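Succinyl-CoA ligase (ADP-forming) subunit alpha (Methanosaeta concilii, PDB 6HXI) belongs to the CoA-ligase family, has a C-terminal region related to citrate synthase, binds coenzyme A and forms part of a larger protein assembly. Local coordinates at residues T154-K165 / L182-S190; I202-L213 / L231-I242. All coordinates share one frame; numbering follows the deposited sequence.

Interaction 1. Residues T154-K165 / L182-S190; sequences TAGTIENIIASK and LNEAFNIIS
The backbones come nearest at two places, Ala155 CA to Asn183 CA at 5.3 Å and Ser164 CA to Asn187 CA at 5.2 Å, as a loop and the short helix 158-163 run beside helix 179-192. That longer helix follows strand 172-176 of a mixed beta-sheet in an alpha/beta fold. Thr157 N-caps the short helix through Asn160 N, and Lys165 closes it as the C-prime residue of a Schellman motif. Asn160 carries the polar core. Its CG stands anti to the backbone N (chi1 -179°), which sends the amide toward the neighbouring helix, where ND2 donates to Asn183 OD1 at 2.9 Å, in the carbonyl plane on a lone pair but through a bent N-H angle of 139°. The same ND2 gives a shorter bond, 2.7 Å, to Ala155 O, so two acceptors grip it and fix the amide rotation, with the two asparagine amide planes almost perpendicular (86°). Asn183 turns its own ND2 to Ile342 O of the neighbouring Citrate lyase chain, linking this packing to the subunit interface. Water 1 joins Asn160 OD1, Ser164 OG and Asn183 O. At the loop end of the contact, Thr154 CG2 and Ala155 CB approach the rim of the Phe186 ring, roughly level with it, the latter 4.1 Å from Phe186 CD2. Farther along, Ser164 OG lies 3.4 Å from Asn187 CA. Ser190 OG donates back to Asn187 O in its own helix, while water 2 donates both to Ala163 O and, at 2.8 Å, to Ser190 OG.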
# COMPACT_ATOMS: atom_id res chain seq x y z
N THR B 154 -23.01 -31.66 30.02
CA THR B 154 -23.69 -32.84 30.59
C THR B 154 -24.12 -33.83 29.51
O THR B 154 -24.83 -33.45 28.57
CB THR B 154 -24.84 -32.44 31.47
OG1 THR B 154 -24.36 -31.54 32.45
CG2 THR B 154 -25.51 -33.64 32.14
N ALA B 155 -23.67 -35.10 29.67
CA ALA B 155 -23.96 -36.27 28.83
C ALA B 155 -23.17 -36.34 27.52
O ALA B 155 -23.50 -37.14 26.65
CB ALA B 155 -25.45 -36.42 28.58
N GLY B 156 -22.09 -35.57 27.43
CA GLY B 156 -21.10 -35.64 26.36
C GLY B 156 -21.51 -35.50 24.92
O GLY B 156 -22.13 -34.50 24.54
N THR B 157 -21.08 -36.44 24.09
CA THR B 157 -21.31 -36.40 22.64
C THR B 157 -22.74 -36.69 22.24
O THR B 157 -23.46 -37.37 22.98
CB THR B 157 -20.32 -37.34 21.91
OG1 THR B 157 -20.63 -38.71 22.22
CG2 THR B 157 -18.86 -37.05 22.26
N ILE B 158 -23.14 -36.24 21.03
CA ILE B 158 -24.48 -36.51 20.49
C ILE B 158 -24.68 -38.02 20.28
O ILE B 158 -25.79 -38.53 20.47
CB ILE B 158 -24.79 -35.62 19.25
CG1 ILE B 158 -25.26 -34.22 19.70
CG2 ILE B 158 -25.83 -36.22 18.31
CD1 ILE B 158 -26.60 -34.11 20.44
N GLU B 159 -23.59 -38.74 19.97
CA GLU B 159 -23.61 -40.21 19.82
C GLU B 159 -24.02 -40.86 21.15
O GLU B 159 -24.90 -41.71 21.18
CB GLU B 159 -22.23 -40.74 19.34
CG GLU B 159 -22.07 -40.67 17.83
CD GLU B 159 -20.66 -40.58 17.26
OE1 GLU B 159 -20.48 -40.99 16.09
OE2 GLU B 159 -19.76 -40.08 17.97
N ASN B 160 -23.41 -40.39 22.25
CA ASN B 160 -23.74 -40.84 23.60
C ASN B 160 -25.18 -40.47 23.97
O ASN B 160 -25.87 -41.31 24.54
CB ASN B 160 -22.74 -40.28 24.62
CG ASN B 160 -23.01 -40.74 26.02
OD1 ASN B 160 -22.89 -41.92 26.37
ND2 ASN B 160 -23.47 -39.84 26.83
N ILE B 161 -25.65 -39.26 23.60
CA ILE B 161 -27.04 -38.84 23.86
C ILE B 161 -28.01 -39.78 23.17
O ILE B 161 -28.98 -40.22 23.80
CB ILE B 161 -27.27 -37.34 23.51
CG1 ILE B 161 -26.78 -36.46 24.64
CG2 ILE B 161 -28.74 -37.00 23.15
CD1 ILE B 161 -25.94 -35.43 24.16
N ILE B 162 -27.72 -40.14 21.90
CA ILE B 162 -28.52 -41.07 21.10
C ILE B 162 -28.46 -42.48 21.69
O ILE B 162 -29.52 -43.07 21.95
CB ILE B 162 -28.12 -41.01 19.59
CG1 ILE B 162 -28.53 -39.65 18.98
CG2 ILE B 162 -28.76 -42.16 18.83
CD1 ILE B 162 -27.76 -39.24 17.71
N ALA B 163 -27.24 -43.00 21.95
CA ALA B 163 -27.04 -44.35 22.52
C ALA B 163 -27.72 -44.54 23.88
O ALA B 163 -28.15 -45.65 24.20
CB ALA B 163 -25.56 -44.67 22.64
N SER B 164 -27.79 -43.47 24.69
CA SER B 164 -28.43 -43.52 26.00
C SER B 164 -29.90 -43.06 25.96
O SER B 164 -30.54 -42.97 27.01
CB SER B 164 -27.62 -42.74 27.03
OG SER B 164 -26.47 -43.49 27.40
N LYS B 165 -30.44 -42.80 24.73
CA LYS B 165 -31.83 -42.39 24.50
C LYS B 165 -32.26 -41.19 25.38
O LYS B 165 -33.36 -41.16 25.94
CB LYS B 165 -32.80 -43.59 24.64
CG LYS B 165 -32.55 -44.75 23.67
CD LYS B 165 -33.64 -45.83 23.77
CE LYS B 165 -33.32 -46.90 24.79
NZ LYS B 165 -34.44 -47.87 24.96
N LEU B 182 -22.42 -39.57 36.57
CA LEU B 182 -23.76 -39.16 36.14
C LEU B 182 -23.96 -39.64 34.69
O LEU B 182 -25.03 -40.13 34.34
CB LEU B 182 -23.93 -37.61 36.25
CG LEU B 182 -25.19 -36.95 35.67
CD1 LEU B 182 -26.36 -37.08 36.60
CD2 LEU B 182 -24.94 -35.48 35.40
N ASN B 183 -22.90 -39.57 33.88
CA ASN B 183 -22.96 -40.00 32.49
C ASN B 183 -22.99 -41.51 32.36
O ASN B 183 -23.72 -42.04 31.54
CB ASN B 183 -21.87 -39.36 31.63
CG ASN B 183 -22.17 -39.40 30.16
OD1 ASN B 183 -23.32 -39.56 29.74
ND2 ASN B 183 -21.14 -39.23 29.34
N GLU B 184 -22.21 -42.21 33.20
CA GLU B 184 -22.22 -43.67 33.26
C GLU B 184 -23.61 -44.12 33.75
O GLU B 184 -24.17 -45.06 33.18
CB GLU B 184 -21.10 -44.20 34.18
CG GLU B 184 -20.80 -45.68 33.99
CD GLU B 184 -20.25 -46.07 32.63
OE1 GLU B 184 -20.72 -47.09 32.07
OE2 GLU B 184 -19.39 -45.33 32.11
N ALA B 185 -24.18 -43.42 34.75
CA ALA B 185 -25.51 -43.73 35.29
C ALA B 185 -26.60 -43.56 34.23
O ALA B 185 -27.48 -44.39 34.17
CB ALA B 185 -25.82 -42.85 36.49
N PHE B 186 -26.51 -42.53 33.37
CA PHE B 186 -27.45 -42.33 32.27
C PHE B 186 -27.48 -43.57 31.35
O PHE B 186 -28.57 -44.05 30.99
CB PHE B 186 -27.11 -41.05 31.48
CG PHE B 186 -27.46 -39.75 32.17
CD1 PHE B 186 -28.31 -39.73 33.28
CD2 PHE B 186 -26.95 -38.54 31.72
CE1 PHE B 186 -28.63 -38.53 33.93
CE2 PHE B 186 -27.28 -37.34 32.37
CZ PHE B 186 -28.13 -37.35 33.45
N ASN B 187 -26.29 -44.14 31.06
CA ASN B 187 -26.11 -45.36 30.27
C ASN B 187 -26.70 -46.57 31.00
O ASN B 187 -27.44 -47.34 30.38
CB ASN B 187 -24.64 -45.58 29.93
CG ASN B 187 -24.33 -46.89 29.24
OD1 ASN B 187 -23.75 -47.80 29.84
ND2 ASN B 187 -24.71 -47.01 27.98
N ILE B 188 -26.36 -46.75 32.30
CA ILE B 188 -26.83 -47.85 33.14
C ILE B 188 -28.37 -47.88 33.13
O ILE B 188 -28.96 -48.88 32.74
CB ILE B 188 -26.26 -47.75 34.60
CG1 ILE B 188 -24.69 -47.86 34.67
CG2 ILE B 188 -26.92 -48.74 35.56
CD1 ILE B 188 -24.05 -49.20 34.37
N ILE B 189 -29.00 -46.75 33.53
CA ILE B 189 -30.45 -46.54 33.66
C ILE B 189 -31.22 -46.75 32.33
O ILE B 189 -32.27 -47.41 32.35
CB ILE B 189 -30.72 -45.16 34.33
CG1 ILE B 189 -30.32 -45.21 35.83
CG2 ILE B 189 -32.17 -44.70 34.16
CD1 ILE B 189 -29.90 -43.89 36.45
N SER B 190 -30.71 -46.23 31.20
CA SER B 190 -31.34 -46.40 29.89
C SER B 190 -31.42 -47.88 29.47
O SER B 190 -32.33 -48.27 28.73
CB SER B 190 -30.60 -45.62 28.82
OG SER B 190 -29.35 -46.23 28.52
O HOH W 1 -24.21 -42.41 28.85
O HOH W 2 -29.28 -47.36 26.00

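Interaction 2. Residues I202-L213 / L231-I242; sequences IGGDRYPGSNML and LGELGGEDEYMI
Asp238 holds CG anti to its backbone N (chi1 173°), and Asn211 swings CG anti to its carbonyl carbon (chi1 -72°); the amide and carboxylate lie alongside each other, the two side chains running opposite ways. They join two loops that follow strands 196-201 and 227-233, parallel strands of the mixed sheet in the CoA-ligase region, and lead into helices 212-221 and 239-247. Asp238 OD2 takes two hydrogen bonds. Asn211 ND2 reaches its anti side at 2.8 Å, nearly straight (166°) and somewhat out of the carboxylate plane, while Met212 N uses the syn lone pair at 3.2 Å. Two N-H donors on one oxygen probably help to stabilise the buried carboxylate. The other oxygen, OD1, is buried without a polar partner and lies 3.4 Å from Met212 CB. Beyond CG the Met212 chain is extended and runs roughly perpendicular to the Asp238 side chain, carrying CE to the strand end, 3.2 Å from Leu231 O. Met212 CB also packs on Ile242 CD1 at 3.7 Å. Met241 SD rests 3.8 Å from Asn211 CG, and Met241 CB meets Leu213 CD2 at 3.9 Å. At the far end, Arg206 NH1 bonds to Lys279 O, while NH2 forms a salt bridge to Glu285 OE2, which also accepts from Gly236 N; Arg206 NH2 itself comes obliquely within 3.6 Å of Gly236 N.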
# COMPACT_ATOMS: atom_id res chain seq x y z
N ILE B 202 -24.56 -33.08 41.97
CA ILE B 202 -24.41 -31.94 42.88
C ILE B 202 -22.94 -31.49 43.07
O ILE B 202 -22.69 -30.46 43.70
CB ILE B 202 -25.12 -32.18 44.25
CG1 ILE B 202 -24.53 -33.39 45.01
CG2 ILE B 202 -26.63 -32.30 44.07
CD1 ILE B 202 -24.53 -33.24 46.56
N GLY B 203 -21.99 -32.25 42.49
CA GLY B 203 -20.56 -32.01 42.61
C GLY B 203 -20.00 -32.81 43.77
O GLY B 203 -20.77 -33.34 44.58
N GLY B 204 -18.69 -32.88 43.87
CA GLY B 204 -18.02 -33.63 44.93
C GLY B 204 -17.45 -32.82 46.07
O GLY B 204 -16.66 -33.33 46.87
N ASP B 205 -17.85 -31.56 46.18
CA ASP B 205 -17.37 -30.70 47.23
C ASP B 205 -18.07 -30.99 48.57
O ASP B 205 -19.24 -31.41 48.57
CB ASP B 205 -17.50 -29.22 46.82
CG ASP B 205 -16.50 -28.72 45.76
OD1 ASP B 205 -15.49 -29.41 45.51
OD2 ASP B 205 -16.72 -27.63 45.21
N ARG B 206 -17.37 -30.79 49.70
CA ARG B 206 -17.91 -31.01 51.04
C ARG B 206 -19.18 -30.16 51.33
O ARG B 206 -20.07 -30.63 52.05
CB ARG B 206 -16.83 -30.77 52.13
CG ARG B 206 -17.19 -31.44 53.45
CD ARG B 206 -16.05 -31.53 54.45
NE ARG B 206 -15.06 -32.55 54.10
CZ ARG B 206 -15.07 -33.79 54.56
NH1 ARG B 206 -14.13 -34.64 54.20
NH2 ARG B 206 -16.03 -34.18 55.39
N TYR B 207 -19.25 -28.94 50.78
CA TYR B 207 -20.35 -28.00 51.00
C TYR B 207 -20.95 -27.63 49.66
O TYR B 207 -20.48 -26.69 49.03
CB TYR B 207 -19.88 -26.78 51.80
CG TYR B 207 -19.31 -27.16 53.15
CD1 TYR B 207 -20.14 -27.34 54.26
CD2 TYR B 207 -17.95 -27.43 53.30
CE1 TYR B 207 -19.62 -27.75 55.49
CE2 TYR B 207 -17.42 -27.84 54.53
CZ TYR B 207 -18.27 -28.00 55.62
OH TYR B 207 -17.75 -28.42 56.81
N PRO B 208 -21.93 -28.40 49.13
CA PRO B 208 -22.45 -28.06 47.79
C PRO B 208 -23.45 -26.91 47.82
O PRO B 208 -23.91 -26.53 48.89
CB PRO B 208 -23.08 -29.37 47.33
CG PRO B 208 -23.56 -30.03 48.64
CD PRO B 208 -22.62 -29.59 49.71
N GLY B 209 -23.78 -26.37 46.65
CA GLY B 209 -24.76 -25.30 46.50
C GLY B 209 -26.15 -25.81 46.82
O GLY B 209 -26.97 -25.08 47.39
N SER B 210 -26.40 -27.09 46.49
CA SER B 210 -27.64 -27.81 46.76
C SER B 210 -27.27 -29.24 47.10
O SER B 210 -26.36 -29.82 46.50
CB SER B 210 -28.56 -27.78 45.55
OG SER B 210 -27.93 -28.26 44.37
N ASN B 211 -27.94 -29.80 48.11
CA ASN B 211 -27.72 -31.15 48.58
C ASN B 211 -28.53 -32.11 47.73
O ASN B 211 -29.42 -31.67 46.99
CB ASN B 211 -28.09 -31.26 50.07
CG ASN B 211 -27.07 -30.55 50.95
OD1 ASN B 211 -27.28 -29.41 51.37
ND2 ASN B 211 -25.90 -31.16 51.12
N MET B 212 -28.22 -33.41 47.78
CA MET B 212 -28.95 -34.40 47.00
C MET B 212 -30.44 -34.38 47.33
O MET B 212 -31.25 -34.49 46.40
CB MET B 212 -28.38 -35.80 47.21
CG MET B 212 -27.09 -36.06 46.47
SD MET B 212 -26.49 -37.71 46.90
CE MET B 212 -25.23 -37.85 45.87
N LEU B 213 -30.80 -34.23 48.63
CA LEU B 213 -32.20 -34.23 49.08
C LEU B 213 -33.04 -33.15 48.42
O LEU B 213 -34.20 -33.42 48.12
CB LEU B 213 -32.34 -34.18 50.62
CG LEU B 213 -33.78 -34.30 51.17
CD1 LEU B 213 -34.43 -35.66 50.81
CD2 LEU B 213 -33.83 -34.03 52.66
N LEU B 231 -26.62 -41.96 43.68
CA LEU B 231 -25.28 -42.48 43.85
C LEU B 231 -24.48 -41.46 44.66
O LEU B 231 -24.21 -40.37 44.18
CB LEU B 231 -24.65 -42.69 42.45
CG LEU B 231 -23.32 -43.42 42.36
CD1 LEU B 231 -23.47 -44.89 42.74
CD2 LEU B 231 -22.73 -43.28 40.95
N GLY B 232 -24.17 -41.82 45.90
CA GLY B 232 -23.39 -40.98 46.80
C GLY B 232 -21.98 -41.49 46.95
O GLY B 232 -21.54 -42.36 46.19
N GLU B 233 -21.24 -40.92 47.92
CA GLU B 233 -19.86 -41.32 48.24
C GLU B 233 -19.52 -41.01 49.70
O GLU B 233 -20.22 -40.22 50.35
CB GLU B 233 -18.81 -40.70 47.27
CG GLU B 233 -18.64 -39.20 47.39
CD GLU B 233 -17.57 -38.53 46.55
OE1 GLU B 233 -16.88 -39.22 45.75
OE2 GLU B 233 -17.41 -37.29 46.71
N LEU B 234 -18.46 -41.62 50.22
CA LEU B 234 -17.98 -41.42 51.59
C LEU B 234 -17.61 -39.95 51.85
O LEU B 234 -17.38 -39.18 50.89
CB LEU B 234 -16.79 -42.35 51.88
CG LEU B 234 -15.40 -41.98 51.36
CD1 LEU B 234 -14.40 -42.99 51.82
CD2 LEU B 234 -15.35 -41.92 49.82
N GLY B 235 -17.57 -39.58 53.14
CA GLY B 235 -17.26 -38.23 53.58
C GLY B 235 -18.49 -37.35 53.61
O GLY B 235 -19.34 -37.41 52.69
N GLY B 236 -18.61 -36.55 54.67
CA GLY B 236 -19.76 -35.67 54.87
C GLY B 236 -21.01 -36.42 55.25
O GLY B 236 -21.03 -37.66 55.23
N GLU B 237 -22.09 -35.68 55.57
CA GLU B 237 -23.34 -36.29 56.06
C GLU B 237 -24.57 -36.02 55.18
O GLU B 237 -25.70 -36.11 55.69
CB GLU B 237 -23.61 -35.83 57.50
CG GLU B 237 -22.79 -36.54 58.55
CD GLU B 237 -23.16 -36.12 59.96
OE1 GLU B 237 -24.21 -36.58 60.46
OE2 GLU B 237 -22.43 -35.28 60.54
N ASP B 238 -24.36 -35.69 53.90
CA ASP B 238 -25.42 -35.37 52.94
C ASP B 238 -26.46 -36.50 52.81
O ASP B 238 -27.66 -36.22 52.90
CB ASP B 238 -24.80 -35.01 51.56
CG ASP B 238 -25.77 -34.82 50.39
OD1 ASP B 238 -26.37 -35.81 49.94
OD2 ASP B 238 -25.84 -33.69 49.85
N GLU B 239 -26.01 -37.74 52.62
CA GLU B 239 -26.87 -38.93 52.43
C GLU B 239 -27.77 -39.22 53.64
O GLU B 239 -28.83 -39.81 53.48
CB GLU B 239 -26.03 -40.17 52.02
CG GLU B 239 -25.31 -40.03 50.69
CD GLU B 239 -23.96 -39.34 50.68
OE1 GLU B 239 -23.62 -38.61 51.64
OE2 GLU B 239 -23.22 -39.52 49.69
N TYR B 240 -27.37 -38.73 54.83
CA TYR B 240 -28.15 -38.86 56.06
C TYR B 240 -29.38 -37.94 56.05
O TYR B 240 -30.28 -38.15 56.85
CB TYR B 240 -27.27 -38.68 57.31
CG TYR B 240 -26.33 -39.84 57.50
CD1 TYR B 240 -26.77 -41.05 58.02
CD2 TYR B 240 -24.99 -39.75 57.11
CE1 TYR B 240 -25.92 -42.14 58.15
CE2 TYR B 240 -24.12 -40.83 57.25
CZ TYR B 240 -24.59 -42.03 57.76
OH TYR B 240 -23.75 -43.10 57.89
N MET B 241 -29.44 -36.96 55.12
CA MET B 241 -30.62 -36.10 54.96
C MET B 241 -31.69 -36.93 54.26
O MET B 241 -32.87 -36.83 54.61
CB MET B 241 -30.31 -34.83 54.14
CG MET B 241 -29.44 -33.82 54.87
SD MET B 241 -28.68 -32.61 53.74
CE MET B 241 -30.14 -31.59 53.35
N ILE B 242 -31.25 -37.78 53.30
CA ILE B 242 -32.10 -38.66 52.49
C ILE B 242 -32.67 -39.76 53.35
O ILE B 242 -33.88 -39.95 53.35
CB ILE B 242 -31.35 -39.21 51.23
CG1 ILE B 242 -30.76 -38.06 50.37
CG2 ILE B 242 -32.26 -40.13 50.39
CD1 ILE B 242 -29.49 -38.42 49.65

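In the fold
Interaction 1 closes before interaction 2 opens along the chain: helix 179-192 of interaction 1 leads through strand 196-201 directly into segment 202-213. Their centres lie 23 Å apart, and their nearest atoms, about 5 Å apart, do not touch. Both belong to the alpha/beta half of the chain, around one mixed sheet in which strand 172-176, just before helix 179-192, sits between strands 196-201 and 227-233. The side chain of Leu182 lies about 8 Å from a bound coenzyme A, as does Gly204, near the ligand but not touching it. Residues of Citrate lyase pack against both contacts, so both lie at the subunit interface.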